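Local coordinates for protein PHOX (Pseudomonas fluorescens, PDB 4A9V) that hydrolyses phosphate monoesters as an alkaline phosphatase of the PhoX family, using an iron-calcium cofactor held in a beta-propeller, at residues A[429-434]-A[445-450]; A[149-154]-A[170-175]; A[92-97]-A[111-116]; A[282-287]-A[301-306]; A[453-458]-A[467-472]. All blocks are in the same frame, centred on the assembly; numbering follows the deposited sequence. Where two conformers were deposited one is given.

Contact 1: residues A[429-434]-A[445-450]; sequences ILRWRT and AWDLFV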
# COMPACT_ATOMS: atom_id res chain seq x y z
N ILE A 429 10.14 8.02 -9.61
CA ILE A 429 10.63 7.19 -8.52
C ILE A 429 11.84 7.86 -7.88
O ILE A 429 12.85 8.15 -8.55
CB ILE A 429 10.98 5.75 -8.95
CG1 ILE A 429 9.76 5.10 -9.61
CG2 ILE A 429 11.45 4.95 -7.75
CD1 ILE A 429 10.00 3.69 -10.11
N LEU A 430 11.71 8.13 -6.59
CA LEU A 430 12.71 8.78 -5.77
C LEU A 430 13.56 7.73 -5.06
O LEU A 430 13.04 6.72 -4.60
CB LEU A 430 11.96 9.64 -4.75
CG LEU A 430 12.73 10.23 -3.58
CD1 LEU A 430 13.77 11.24 -4.05
CD2 LEU A 430 11.75 10.87 -2.62
N ARG A 431 14.88 7.95 -5.03
CA ARG A 431 15.81 7.09 -4.31
C ARG A 431 16.55 7.92 -3.29
O ARG A 431 16.93 9.06 -3.57
CB ARG A 431 16.79 6.45 -5.30
CG ARG A 431 17.97 5.75 -4.66
CD ARG A 431 18.71 4.84 -5.63
NE ARG A 431 19.20 5.57 -6.79
CZ ARG A 431 19.65 5.00 -7.90
NH1 ARG A 431 19.73 3.68 -7.99
NH2 ARG A 431 20.00 5.75 -8.94
N TRP A 432 16.86 7.32 -2.14
CA TRP A 432 17.83 7.92 -1.24
C TRP A 432 18.78 6.91 -0.67
O TRP A 432 18.49 5.71 -0.57
CB TRP A 432 17.20 8.78 -0.12
CG TRP A 432 16.27 8.06 0.81
CD1 TRP A 432 16.56 7.47 2.04
CD2 TRP A 432 14.82 7.99 0.70
NE1 TRP A 432 15.41 7.04 2.65
CE2 TRP A 432 14.32 7.33 1.90
CE3 TRP A 432 13.91 8.43 -0.24
CZ2 TRP A 432 12.97 7.13 2.12
CZ3 TRP A 432 12.55 8.21 -0.02
CH2 TRP A 432 12.10 7.55 1.11
N ARG A 433 19.96 7.41 -0.33
CA ARG A 433 21.02 6.64 0.31
C ARG A 433 21.34 7.27 1.66
O ARG A 433 21.81 8.41 1.74
CB ARG A 433 22.27 6.61 -0.56
CG ARG A 433 23.38 5.79 0.06
CD ARG A 433 24.58 5.72 -0.86
NE ARG A 433 25.62 4.88 -0.30
CZ ARG A 433 26.76 4.59 -0.92
NH1 ARG A 433 26.99 5.05 -2.13
NH2 ARG A 433 27.62 3.77 -0.34
N THR A 434 20.98 6.56 2.72
CA THR A 434 21.17 7.06 4.07
C THR A 434 22.66 7.23 4.37
O THR A 434 23.49 6.43 3.94
CB THR A 434 20.48 6.10 5.06
OG1 THR A 434 20.34 6.73 6.34
CG2 THR A 434 21.22 4.78 5.19
N ALA A 445 21.48 11.33 0.82
CA ALA A 445 21.55 11.81 -0.55
C ALA A 445 20.36 11.24 -1.33
O ALA A 445 20.05 10.07 -1.19
CB ALA A 445 22.85 11.35 -1.18
N TRP A 446 19.73 12.05 -2.16
CA TRP A 446 18.61 11.58 -2.97
C TRP A 446 18.85 11.81 -4.45
O TRP A 446 19.62 12.69 -4.84
CB TRP A 446 17.29 12.21 -2.51
CG TRP A 446 17.20 13.70 -2.74
CD1 TRP A 446 17.48 14.70 -1.83
CD2 TRP A 446 16.79 14.39 -3.96
NE1 TRP A 446 17.29 15.94 -2.40
CE2 TRP A 446 16.89 15.81 -3.68
CE3 TRP A 446 16.41 13.97 -5.22
CZ2 TRP A 446 16.68 16.77 -4.66
CZ3 TRP A 446 16.18 14.94 -6.20
CH2 TRP A 446 16.33 16.30 -5.93
N ASP A 447 18.18 11.01 -5.27
CA ASP A 447 18.15 11.24 -6.72
C ASP A 447 16.83 10.72 -7.28
O ASP A 447 16.17 9.89 -6.65
CB ASP A 447 19.35 10.57 -7.43
CG ASP A 447 19.26 9.04 -7.47
OD1 ASP A 447 19.35 8.40 -6.40
OD2 ASP A 447 19.12 8.48 -8.58
N LEU A 448 16.43 11.22 -8.44
CA LEU A 448 15.28 10.64 -9.13
C LEU A 448 15.74 9.50 -10.04
O LEU A 448 16.32 9.71 -11.10
CB LEU A 448 14.47 11.67 -9.90
CG LEU A 448 13.70 12.67 -9.03
CD1 LEU A 448 12.81 13.56 -9.90
CD2 LEU A 448 12.87 12.00 -7.95
N PHE A 449 15.47 8.28 -9.59
CA PHE A 449 15.83 7.07 -10.32
C PHE A 449 15.16 7.01 -11.69
O PHE A 449 15.77 6.57 -12.66
CB PHE A 449 15.46 5.84 -9.48
CG PHE A 449 15.72 4.54 -10.18
CD1 PHE A 449 17.02 4.12 -10.42
CD2 PHE A 449 14.68 3.78 -10.67
CE1 PHE A 449 17.27 2.98 -11.14
CE2 PHE A 449 14.93 2.60 -11.35
CZ PHE A 449 16.23 2.21 -11.61
N VAL A 450 13.91 7.45 -11.78
CA VAL A 450 13.26 7.61 -13.08
C VAL A 450 12.22 8.72 -12.97
O VAL A 450 11.64 8.93 -11.90
CB VAL A 450 12.63 6.28 -13.57
CG1 VAL A 450 11.45 5.87 -12.71
CG2 VAL A 450 12.22 6.40 -15.04
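Strands 429-434 and 445-448 run antiparallel, their axes approaching to 4.6 Å, as the two arms of a beta hairpin in the PhoX beta-propeller. The pairing ends in a classic beta bulge, where F449 and V450 both face I429 and the register slips by one. R431 and D447, a hydrogen-bonded pair, carry the salt bridge: the guanidinium meets the carboxylate side-on, NE to OD1 at 2.9 Å and NH2 to OD2 at 2.9 Å, with the two planes only 27° apart. D447 OD1 offers its syn lone pair, and D447 OD2 is also hydrogen-bonded to H338 NE2. F449 CD1 lies over one guanidinium face, while R431 NH1 reaches Y399 and P516. A leucine in place of R431 would probably leave the buried D447 carboxylate without its two-pronged guanidinium partner, with H338 still bonded to OD2. On the other sheet face, L430 CD1 packs 4.0 Å from W446 CB. At the bulge, I429 CG1 rests on V450 CG1 at 3.6 Å.

Contact 2: residues A[149-154]-A[170-175]; sequences LRISGP and KKVLGT. With EDO (1,2-ethanediol), chain P.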
# COMPACT_ATOMS: atom_id res chain seq x y z
N LEU A 149 -10.01 -5.20 17.47
CA LEU A 149 -8.57 -4.92 17.49
C LEU A 149 -8.20 -4.13 18.74
O LEU A 149 -9.05 -3.55 19.40
CB LEU A 149 -8.16 -4.12 16.24
CG LEU A 149 -7.76 -4.88 14.99
CD1 LEU A 149 -8.77 -5.91 14.51
CD2 LEU A 149 -7.43 -3.92 13.85
N ARG A 150 -6.90 -4.10 19.01
CA ARG A 150 -6.35 -3.37 20.15
C ARG A 150 -5.62 -2.13 19.64
O ARG A 150 -5.05 -2.15 18.54
CB ARG A 150 -5.37 -4.26 20.92
CG ARG A 150 -4.46 -3.51 21.89
CD ARG A 150 -3.60 -4.46 22.71
NE ARG A 150 -2.51 -3.77 23.39
CZ ARG A 150 -1.22 -4.02 23.18
NH1 ARG A 150 -0.85 -4.94 22.30
NH2 ARG A 150 -0.30 -3.46 23.96
N ILE A 151 -5.55 -1.10 20.47
CA ILE A 151 -4.73 0.08 20.20
C ILE A 151 -3.59 0.13 21.21
O ILE A 151 -3.83 -0.04 22.41
CB ILE A 151 -5.54 1.38 20.33
CG1 ILE A 151 -6.83 1.31 19.51
CG2 ILE A 151 -4.71 2.57 19.91
CD1 ILE A 151 -7.75 2.49 19.74
N SER A 152 -2.36 0.30 20.73
CA SER A 152 -1.21 0.40 21.62
C SER A 152 -0.35 1.60 21.24
O SER A 152 -0.63 2.31 20.27
CB SER A 152 -0.39 -0.89 21.59
OG SER A 152 0.44 -0.99 22.74
N GLY A 153 0.69 1.84 22.03
CA GLY A 153 1.59 2.96 21.79
C GLY A 153 1.10 4.22 22.50
O GLY A 153 0.13 4.18 23.26
N PRO A 154 1.77 5.35 22.25
CA PRO A 154 1.56 6.51 23.11
C PRO A 154 0.14 7.07 23.06
O PRO A 154 -0.26 7.76 23.99
CB PRO A 154 2.56 7.52 22.57
CG PRO A 154 3.67 6.67 22.04
CD PRO A 154 2.98 5.48 21.42
N LYS A 170 -8.79 1.98 23.95
CA LYS A 170 -7.82 0.92 23.66
C LYS A 170 -8.37 -0.24 22.85
O LYS A 170 -7.63 -1.17 22.52
CB LYS A 170 -7.18 0.40 24.94
CG LYS A 170 -6.38 1.47 25.67
CD LYS A 170 -5.58 0.91 26.83
CE LYS A 170 -4.80 2.02 27.51
NZ LYS A 170 -3.88 1.50 28.56
N LYS A 171 -9.65 -0.16 22.48
CA LYS A 171 -10.29 -1.22 21.72
C LYS A 171 -11.06 -0.63 20.56
O LYS A 171 -12.00 0.11 20.75
CB LYS A 171 -11.25 -2.00 22.62
CG LYS A 171 -10.54 -2.80 23.71
CD LYS A 171 -11.53 -3.62 24.51
CE LYS A 171 -10.83 -4.47 25.56
NZ LYS A 171 -11.79 -5.38 26.24
N VAL A 172 -10.76 -1.11 19.36
CA VAL A 172 -11.33 -0.53 18.16
C VAL A 172 -11.89 -1.64 17.28
O VAL A 172 -11.32 -2.73 17.21
CB VAL A 172 -10.28 0.33 17.41
CG1 VAL A 172 -9.01 -0.45 17.12
CG2 VAL A 172 -10.86 0.92 16.12
N LEU A 173 -13.01 -1.36 16.63
CA LEU A 173 -13.56 -2.26 15.63
C LEU A 173 -12.94 -1.97 14.27
O LEU A 173 -13.11 -0.90 13.70
CB LEU A 173 -15.07 -2.14 15.55
CG LEU A 173 -15.83 -2.54 16.82
CD1 LEU A 173 -17.33 -2.44 16.57
CD2 LEU A 173 -15.44 -3.93 17.29
N GLY A 174 -12.26 -2.97 13.75
CA GLY A 174 -11.91 -3.00 12.34
C GLY A 174 -10.58 -2.40 11.98
O GLY A 174 -10.06 -1.49 12.64
N THR A 175 -10.03 -2.95 10.90
CA THR A 175 -9.11 -2.26 10.04
C THR A 175 -9.68 -2.36 8.63
O THR A 175 -10.30 -3.38 8.28
CB THR A 175 -7.70 -2.89 10.15
OG1 THR A 175 -6.76 -2.15 9.38
CG2 THR A 175 -7.68 -4.34 9.69
C1 EDO P . 0.81 0.96 24.81
O1 EDO P . 0.15 1.99 25.66
C2 EDO P . 2.18 1.47 24.37
O2 EDO P . 3.11 1.47 25.47
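L149 and V172 form the dense half of this contact, a hydrogen-bonded antiparallel pair in which L149 N gives to V172 O at 2.8 Å and V172 N returns a bond to L149 O at 3.0 Å. The first runs nearly straight out from the carbonyl, whereas the second donor stands 37° above the plane of its acceptor. The N-to-C directions of the short strands 149-152 and 171-173 lie 134° apart. Apolar groups fill the same side. I151 puts CG1 against V172 CG1 at 3.7 Å, the two side chains crossing at about a right angle; this branch is turned beside the backbone N of I151 (chi1 -51°), which carries it toward the valine. L149 CB touches the same methyl, and its CD2 reaches on to T175 CB at 3.9 Å, with V250 and I143 closing round the leucine and the threonine. T175 OG1 is hydrogen-bonded to E193.

The other side is looser. R150 and K171 face each other as a non-hydrogen-bonded pair, and K170 and K171 send extended chains into solvent. One further bond, I151 N to K170 O at 2.9 Å, holds the strand end before the chains part. Strand 171-173 is one of the two edge strands of a mixed sheet, and the chemistry divides: buried hydrocarbon and backbone bonds join the edge strand to its neighbour, while the lysine charges stay at the surface.

Contact 3: residues A[92-97]-A[111-116]; sequences TNYRYL and RKALAC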
# COMPACT_ATOMS: atom_id res chain seq x y z
N THR A 92 -14.10 -2.11 -1.87
CA THR A 92 -14.99 -2.97 -2.63
C THR A 92 -15.67 -2.21 -3.74
O THR A 92 -15.64 -0.98 -3.78
CB THR A 92 -16.02 -3.69 -1.71
OG1 THR A 92 -16.78 -4.64 -2.47
CG2 THR A 92 -16.96 -2.69 -1.06
N ASN A 93 -16.23 -2.95 -4.68
CA ASN A 93 -16.79 -2.40 -5.90
C ASN A 93 -18.30 -2.62 -5.88
O ASN A 93 -18.76 -3.75 -6.07
CB ASN A 93 -16.19 -3.13 -7.09
CG ASN A 93 -14.67 -3.21 -7.00
OD1 ASN A 93 -13.99 -2.19 -6.95
ND2 ASN A 93 -14.14 -4.42 -6.92
N TYR A 94 -19.06 -1.60 -5.50
CA TYR A 94 -20.49 -1.78 -5.27
C TYR A 94 -21.21 -2.35 -6.50
O TYR A 94 -22.20 -3.07 -6.36
CB TYR A 94 -21.14 -0.46 -4.85
CG TYR A 94 -20.71 0.08 -3.50
CD1 TYR A 94 -20.17 -0.74 -2.52
CD2 TYR A 94 -20.91 1.41 -3.18
CE1 TYR A 94 -19.86 -0.26 -1.26
CE2 TYR A 94 -20.61 1.90 -1.92
CZ TYR A 94 -20.14 1.05 -0.95
OH TYR A 94 -19.81 1.50 0.31
N ARG A 95 -20.73 -2.03 -7.70
CA ARG A 95 -21.38 -2.56 -8.90
C ARG A 95 -21.38 -4.07 -8.96
O ARG A 95 -22.24 -4.67 -9.62
CB ARG A 95 -20.78 -1.96 -10.18
CG ARG A 95 -19.41 -2.48 -10.55
CD ARG A 95 -18.83 -1.73 -11.75
NE ARG A 95 -19.65 -1.91 -12.94
CZ ARG A 95 -19.90 -0.96 -13.83
NH1 ARG A 95 -19.31 0.23 -13.73
NH2 ARG A 95 -20.61 -1.24 -14.91
N TYR A 96 -20.42 -4.70 -8.28
CA TYR A 96 -20.30 -6.15 -8.25
C TYR A 96 -20.68 -6.76 -6.90
O TYR A 96 -21.02 -7.93 -6.82
CB TYR A 96 -18.89 -6.59 -8.66
CG TYR A 96 -18.46 -6.07 -10.01
CD1 TYR A 96 -19.23 -6.29 -11.13
CD2 TYR A 96 -17.26 -5.38 -10.16
CE1 TYR A 96 -18.85 -5.81 -12.37
CE2 TYR A 96 -16.86 -4.91 -11.40
CZ TYR A 96 -17.67 -5.11 -12.49
OH TYR A 96 -17.32 -4.62 -13.73
N LEU A 97 -20.59 -5.98 -5.83
CA LEU A 97 -20.75 -6.53 -4.49
C LEU A 97 -22.21 -6.92 -4.21
O LEU A 97 -22.47 -7.94 -3.58
CB LEU A 97 -20.27 -5.52 -3.44
CG LEU A 97 -20.40 -5.98 -1.99
CD1 LEU A 97 -19.59 -7.25 -1.73
CD2 LEU A 97 -19.97 -4.87 -1.04
N ARG A 111 -22.41 -3.83 6.65
CA ARG A 111 -21.64 -4.93 7.22
C ARG A 111 -20.93 -5.74 6.14
O ARG A 111 -19.77 -6.14 6.29
CB ARG A 111 -22.57 -5.83 8.02
CG ARG A 111 -21.85 -6.98 8.71
CD ARG A 111 -22.85 -7.96 9.30
NE ARG A 111 -22.19 -9.20 9.68
CZ ARG A 111 -22.82 -10.27 10.11
NH1 ARG A 111 -24.15 -10.28 10.19
NH2 ARG A 111 -22.14 -11.36 10.46
N LYS A 112 -21.61 -5.96 5.02
CA LYS A 112 -21.05 -6.73 3.92
C LYS A 112 -19.86 -6.01 3.26
O LYS A 112 -18.86 -6.63 2.92
CB LYS A 112 -22.14 -7.02 2.89
CG LYS A 112 -21.72 -7.85 1.70
CD LYS A 112 -22.94 -8.29 0.91
CE LYS A 112 -22.57 -8.76 -0.48
NZ LYS A 112 -23.75 -9.27 -1.22
N ALA A 113 -19.96 -4.69 3.11
CA ALA A 113 -18.84 -3.89 2.60
C ALA A 113 -17.65 -3.93 3.56
O ALA A 113 -16.52 -4.13 3.14
CB ALA A 113 -19.28 -2.45 2.33
N LEU A 114 -17.91 -3.74 4.85
CA LEU A 114 -16.84 -3.80 5.84
C LEU A 114 -16.18 -5.19 5.86
O LEU A 114 -14.97 -5.31 6.06
CB LEU A 114 -17.39 -3.46 7.22
CG LEU A 114 -17.52 -1.95 7.47
CD1 LEU A 114 -18.56 -1.67 8.54
CD2 LEU A 114 -16.19 -1.34 7.86
N ALA A 115 -16.97 -6.22 5.58
CA ALA A 115 -16.48 -7.59 5.54
C ALA A 115 -15.48 -7.81 4.40
O ALA A 115 -14.65 -8.71 4.47
CB ALA A 115 -17.64 -8.56 5.40
N CYS A 116 -15.63 -7.04 3.33
CA CYS A 116 -14.74 -7.14 2.18
C CYS A 116 -13.34 -6.63 2.44
O CYS A 116 -12.46 -6.88 1.62
CB CYS A 116 -15.31 -6.33 1.02
SG CYS A 116 -16.74 -7.04 0.18
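L97 and K112 lie alongside each other, pointing opposite ways, the leucine reaching toward helix 107-115 while the lysine stretches back along the leucine. With CG anti to its backbone N (chi1 -178°) and every later bond extended, the lysine lays CE 3.6 Å from L97 CD1 and brings NZ to L97 O at 3.0 Å, the donor tilted 25° from the carbonyl plane. A second backbone carbonyl, that of G55, also receives this ammonium group, so a buried charge is met by main-chain oxygens. The leucine's methyls straddle the helix surface: CD1 presses on C116 SG at 3.4 Å, and CD2 sits over A113 CA at 3.9 Å. A113 CB meets the edge of the Y94 ring, 4.2 Å from CE1, and T92 CG2 comes up beside it at 4.1 Å. T92 OG1 is hydrogen-bonded to D66. The contact joins helix 94-97, which follows strand 82-89, to the helix leading into strand 118-127, and Q60 of helix 57-60 packs on A115 and C116.

Contact 4: residues A[282-287]-A[301-306]; sequences DGRAVV and FVSRDK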
# COMPACT_ATOMS: atom_id res chain seq x y z
N ASP A 282 23.18 -0.31 14.63
CA ASP A 282 23.15 -0.82 15.99
C ASP A 282 21.92 -1.66 16.33
O ASP A 282 21.78 -2.13 17.45
CB ASP A 282 23.38 0.29 17.03
CG ASP A 282 22.21 1.25 17.17
OD1 ASP A 282 21.20 1.14 16.45
OD2 ASP A 282 22.33 2.19 17.99
N GLY A 283 21.16 -2.05 15.31
CA GLY A 283 20.23 -3.17 15.43
C GLY A 283 18.78 -2.80 15.72
O GLY A 283 17.98 -3.69 16.01
N ARG A 284 18.44 -1.52 15.65
CA ARG A 284 17.07 -1.08 15.89
C ARG A 284 16.24 -1.15 14.62
O ARG A 284 16.77 -1.05 13.52
CB ARG A 284 17.08 0.33 16.46
CG ARG A 284 17.79 0.39 17.80
CD ARG A 284 17.91 1.79 18.37
NE ARG A 284 18.71 2.68 17.54
CZ ARG A 284 18.34 3.93 17.27
NH1 ARG A 284 17.17 4.37 17.72
NH2 ARG A 284 19.11 4.72 16.55
N ALA A 285 14.93 -1.32 14.78
CA ALA A 285 14.04 -1.38 13.63
C ALA A 285 13.80 0.00 13.04
O ALA A 285 13.66 0.98 13.77
CB ALA A 285 12.72 -2.01 14.03
N VAL A 286 13.72 0.04 11.72
CA VAL A 286 13.39 1.25 10.98
C VAL A 286 12.22 0.92 10.06
O VAL A 286 12.19 -0.13 9.42
CB VAL A 286 14.61 1.72 10.15
CG1 VAL A 286 14.27 2.95 9.32
CG2 VAL A 286 15.79 1.99 11.07
N VAL A 287 11.24 1.82 10.03
CA VAL A 287 10.08 1.67 9.16
C VAL A 287 9.87 2.95 8.35
O VAL A 287 9.55 3.99 8.92
CB VAL A 287 8.80 1.35 9.96
CG1 VAL A 287 7.67 1.01 9.00
CG2 VAL A 287 9.04 0.24 10.97
N PHE A 301 10.09 5.80 11.04
CA PHE A 301 10.07 5.45 12.46
C PHE A 301 11.32 4.65 12.78
O PHE A 301 11.70 3.75 12.03
CB PHE A 301 8.83 4.62 12.78
CG PHE A 301 8.78 4.13 14.20
CD1 PHE A 301 8.36 4.97 15.23
CD2 PHE A 301 9.18 2.85 14.52
CE1 PHE A 301 8.37 4.53 16.54
CE2 PHE A 301 9.13 2.39 15.82
CZ PHE A 301 8.72 3.24 16.84
N VAL A 302 11.94 4.97 13.91
CA VAL A 302 13.09 4.19 14.40
C VAL A 302 12.80 3.73 15.82
O VAL A 302 12.49 4.55 16.69
CB VAL A 302 14.38 5.02 14.38
CG1 VAL A 302 15.55 4.16 14.84
CG2 VAL A 302 14.63 5.61 13.00
N SER A 303 12.85 2.43 16.06
CA SER A 303 12.49 1.90 17.37
C SER A 303 13.49 2.32 18.44
O SER A 303 14.67 2.55 18.17
CB SER A 303 12.34 0.38 17.34
OG SER A 303 13.57 -0.28 17.12
N ARG A 304 13.02 2.32 19.68
CA ARG A 304 13.88 2.49 20.84
C ARG A 304 14.79 1.29 21.04
O ARG A 304 15.98 1.44 21.28
CB ARG A 304 13.01 2.69 22.09
CG ARG A 304 13.79 2.88 23.38
CD ARG A 304 12.88 2.78 24.60
NE ARG A 304 12.34 1.43 24.72
CZ ARG A 304 11.34 1.09 25.53
NH1 ARG A 304 10.69 2.01 26.23
NH2 ARG A 304 10.93 -0.17 25.56
N ASP A 305 14.20 0.10 20.95
CA ASP A 305 14.89 -1.13 21.31
C ASP A 305 15.53 -1.78 20.08
O ASP A 305 15.03 -1.67 18.95
CB ASP A 305 13.91 -2.11 21.94
CG ASP A 305 13.18 -1.51 23.13
OD1 ASP A 305 13.83 -0.80 23.93
OD2 ASP A 305 11.97 -1.76 23.28
N LYS A 306 16.60 -2.51 20.32
CA LYS A 306 17.16 -3.39 19.32
C LYS A 306 16.22 -4.54 19.03
O LYS A 306 15.58 -5.08 19.95
CB LYS A 306 18.52 -3.92 19.78
CG LYS A 306 19.58 -2.84 19.93
CD LYS A 306 20.88 -3.41 20.45
CE LYS A 306 21.94 -2.32 20.58
NZ LYS A 306 21.36 -0.95 20.59
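R284 lies across V302-D305 and can be followed atom by atom. Its CB lies 3.6 Å from S303 OG, CG passes D305 O, and CD rests 3.3 Å from S303 O with R304 O also near. There the chain bends (chi3 -63°), turning NE back to its own segment, where it forms a salt bridge with D282 OD1 at 3.1 Å; that oxygen is also bonded to T280. At the tip R284 NH1 gives a hydrogen bond to S303 O at 3.1 Å, 25° out of the guanidinium plane, and V302 CG1 sits over one face. A methionine in place of R284 would probably cost D282 its salt bridge and S303 O this donor. S303 itself joins the chains twice: its N gives to A285 O at 2.8 Å, and its OG accepts from A285 N while donating to D305 O. Farther in, V287 and F301 exchange two backbone bonds, and the edge of the phenylalanine ring faces V287 CG2. V286 and V302 beside them form a non-hydrogen-bonded pair; such alternation is that of antiparallel strands, here the consecutive strands 284-290 and 296-303, a beta hairpin of the propeller.

Contact 5: residues A[453-458]-A[467-472]; sequences GNPSVH and SNITPQ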
# COMPACT_ATOMS: atom_id res chain seq x y z
N GLY A 453 7.24 9.41 -18.18
CA GLY A 453 6.74 10.33 -19.18
C GLY A 453 6.34 9.61 -20.44
O GLY A 453 6.39 8.38 -20.52
N ASN A 454 5.95 10.39 -21.44
CA ASN A 454 5.55 9.83 -22.72
C ASN A 454 6.37 10.47 -23.84
O ASN A 454 6.01 11.53 -24.35
CB ASN A 454 4.06 10.06 -22.98
CG ASN A 454 3.55 9.26 -24.16
OD1 ASN A 454 4.27 9.08 -25.15
ND2 ASN A 454 2.34 8.72 -24.05
N PRO A 455 7.50 9.85 -24.18
CA PRO A 455 8.38 10.43 -25.20
C PRO A 455 7.85 10.27 -26.62
O PRO A 455 8.40 10.87 -27.54
CB PRO A 455 9.69 9.66 -25.02
CG PRO A 455 9.29 8.37 -24.38
CD PRO A 455 8.13 8.72 -23.49
N SER A 456 6.76 9.54 -26.79
CA SER A 456 6.08 9.48 -28.09
C SER A 456 5.24 10.73 -28.33
O SER A 456 5.22 11.28 -29.43
CB SER A 456 5.21 8.23 -28.18
OG SER A 456 6.00 7.08 -28.34
N VAL A 457 4.61 11.23 -27.27
CA VAL A 457 3.67 12.33 -27.37
C VAL A 457 4.36 13.66 -27.04
O VAL A 457 4.01 14.70 -27.60
CB VAL A 457 2.48 12.10 -26.41
CG1 VAL A 457 1.57 13.32 -26.39
CG2 VAL A 457 1.71 10.85 -26.80
N HIS A 458 5.37 13.60 -26.17
CA HIS A 458 5.98 14.81 -25.60
C HIS A 458 7.48 14.78 -25.72
O HIS A 458 8.19 15.23 -24.82
CB HIS A 458 5.56 14.98 -24.14
CG HIS A 458 4.09 15.23 -23.95
ND1 HIS A 458 3.46 16.32 -24.45
CD2 HIS A 458 3.12 14.49 -23.28
CE1 HIS A 458 2.17 16.30 -24.07
NE2 HIS A 458 1.95 15.16 -23.39
N SER A 467 15.74 9.79 -19.44
CA SER A 467 16.27 9.12 -20.61
C SER A 467 16.13 7.60 -20.55
O SER A 467 16.32 6.93 -21.57
CB SER A 467 17.74 9.49 -20.78
OG SER A 467 18.47 9.13 -19.63
N ASN A 468 15.91 7.05 -19.36
CA ASN A 468 15.63 5.63 -19.22
C ASN A 468 14.18 5.24 -19.52
O ASN A 468 13.84 4.05 -19.53
CB ASN A 468 16.12 5.07 -17.86
CG ASN A 468 15.65 5.87 -16.64
OD1 ASN A 468 15.32 7.07 -16.72
ND2 ASN A 468 15.74 5.23 -15.48
N ILE A 469 13.37 6.24 -19.86
CA ILE A 469 12.05 6.02 -20.45
C ILE A 469 12.16 6.14 -21.97
O ILE A 469 12.68 7.13 -22.48
CB ILE A 469 11.03 7.05 -19.92
CG1 ILE A 469 10.85 6.91 -18.41
CG2 ILE A 469 9.71 6.90 -20.64
CD1 ILE A 469 10.32 5.55 -17.96
N THR A 470 11.55 5.20 -22.67
CA THR A 470 11.53 5.18 -24.12
C THR A 470 10.11 4.97 -24.63
O THR A 470 9.25 4.52 -23.88
CB THR A 470 12.40 4.04 -24.67
OG1 THR A 470 11.75 2.79 -24.41
CG2 THR A 470 13.79 4.05 -24.04
N PRO A 471 9.90 5.13 -25.94
CA PRO A 471 8.58 4.82 -26.46
C PRO A 471 8.20 3.35 -26.29
O PRO A 471 7.01 3.03 -26.24
CB PRO A 471 8.68 5.21 -27.93
CG PRO A 471 9.63 6.36 -27.91
CD PRO A 471 10.68 5.95 -26.90
N GLN A 472 9.19 2.48 -26.18
CA GLN A 472 8.91 1.06 -26.00
C GLN A 472 8.45 0.72 -24.58
O GLN A 472 7.52 -0.07 -24.42
CB GLN A 472 10.10 0.19 -26.40
CG GLN A 472 9.73 -1.28 -26.54
CD GLN A 472 9.50 -1.99 -25.21
OE1 GLN A 472 10.13 -1.66 -24.20
NE2 GLN A 472 8.68 -3.03 -25.22
O HOH W 1 5.34 4.06 -28.23
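I469 turns CG2 anti to its backbone N, while CG1 lies beside that nitrogen (chi1 -63°), and this sets the CG2 methyl against P455 CD at 3.7 Å. S456 keeps OG beside its own backbone N (chi1 -73°), a setting that brings the hydroxyl up to P471 CB at 3.3 Å. Between these two points the P455 ring carries the contact. Its CG lies 3.5 Å from T470 C, the carbonyl carbon of the peptide bond that enters P471, and 3.8 Å from P471 CD, so the P455 ring packs on the T470-P471 peptide and the P471 ring. The P455 and I469 side chains cross at about a right angle, and the isoleucine CG2 methyl also touches G453 O at 3.6 Å.

No direct hydrogen bond spans the two segments; both belong to the long irregular connection between strands 443-451 and 478-483 of the propeller. The turn at 454-457 is shaped by an Asx motif, in which N454 OD1 accepts from V457 N at 3.0 Å, the donor standing well above the plane of the amide carbonyl. The backbone oxygens of D502 and A504 accept from N454 ND2. On the solvent side, one water donates to P471 O at 2.8 Å and is also hydrogen-bonded to S456 OG, bridging the segments beyond the prolines.

In the fold
From the N terminus, contact 3 comes first, closing the 13-residue span between residues 97 and 111, with helices 94-97 and 107-115 lying between strands 82-89 and 118-127. Contact 2 follows, bringing strand 171-173 back to strand 148-152 at one edge of a mixed sheet. Contacts 4 and 1 are hairpins within the same large antiparallel sheet, their centres about 22 Å apart. Contact 5 then folds the connection toward strand 478-483 on itself. All five lie in series, with no nesting or crossing. Only contacts 1 and 5 touch: F449 O probably accepts a hydrogen bond from N468 ND2, and V450 packs on I469, tying the hairpin to the loop that leaves it.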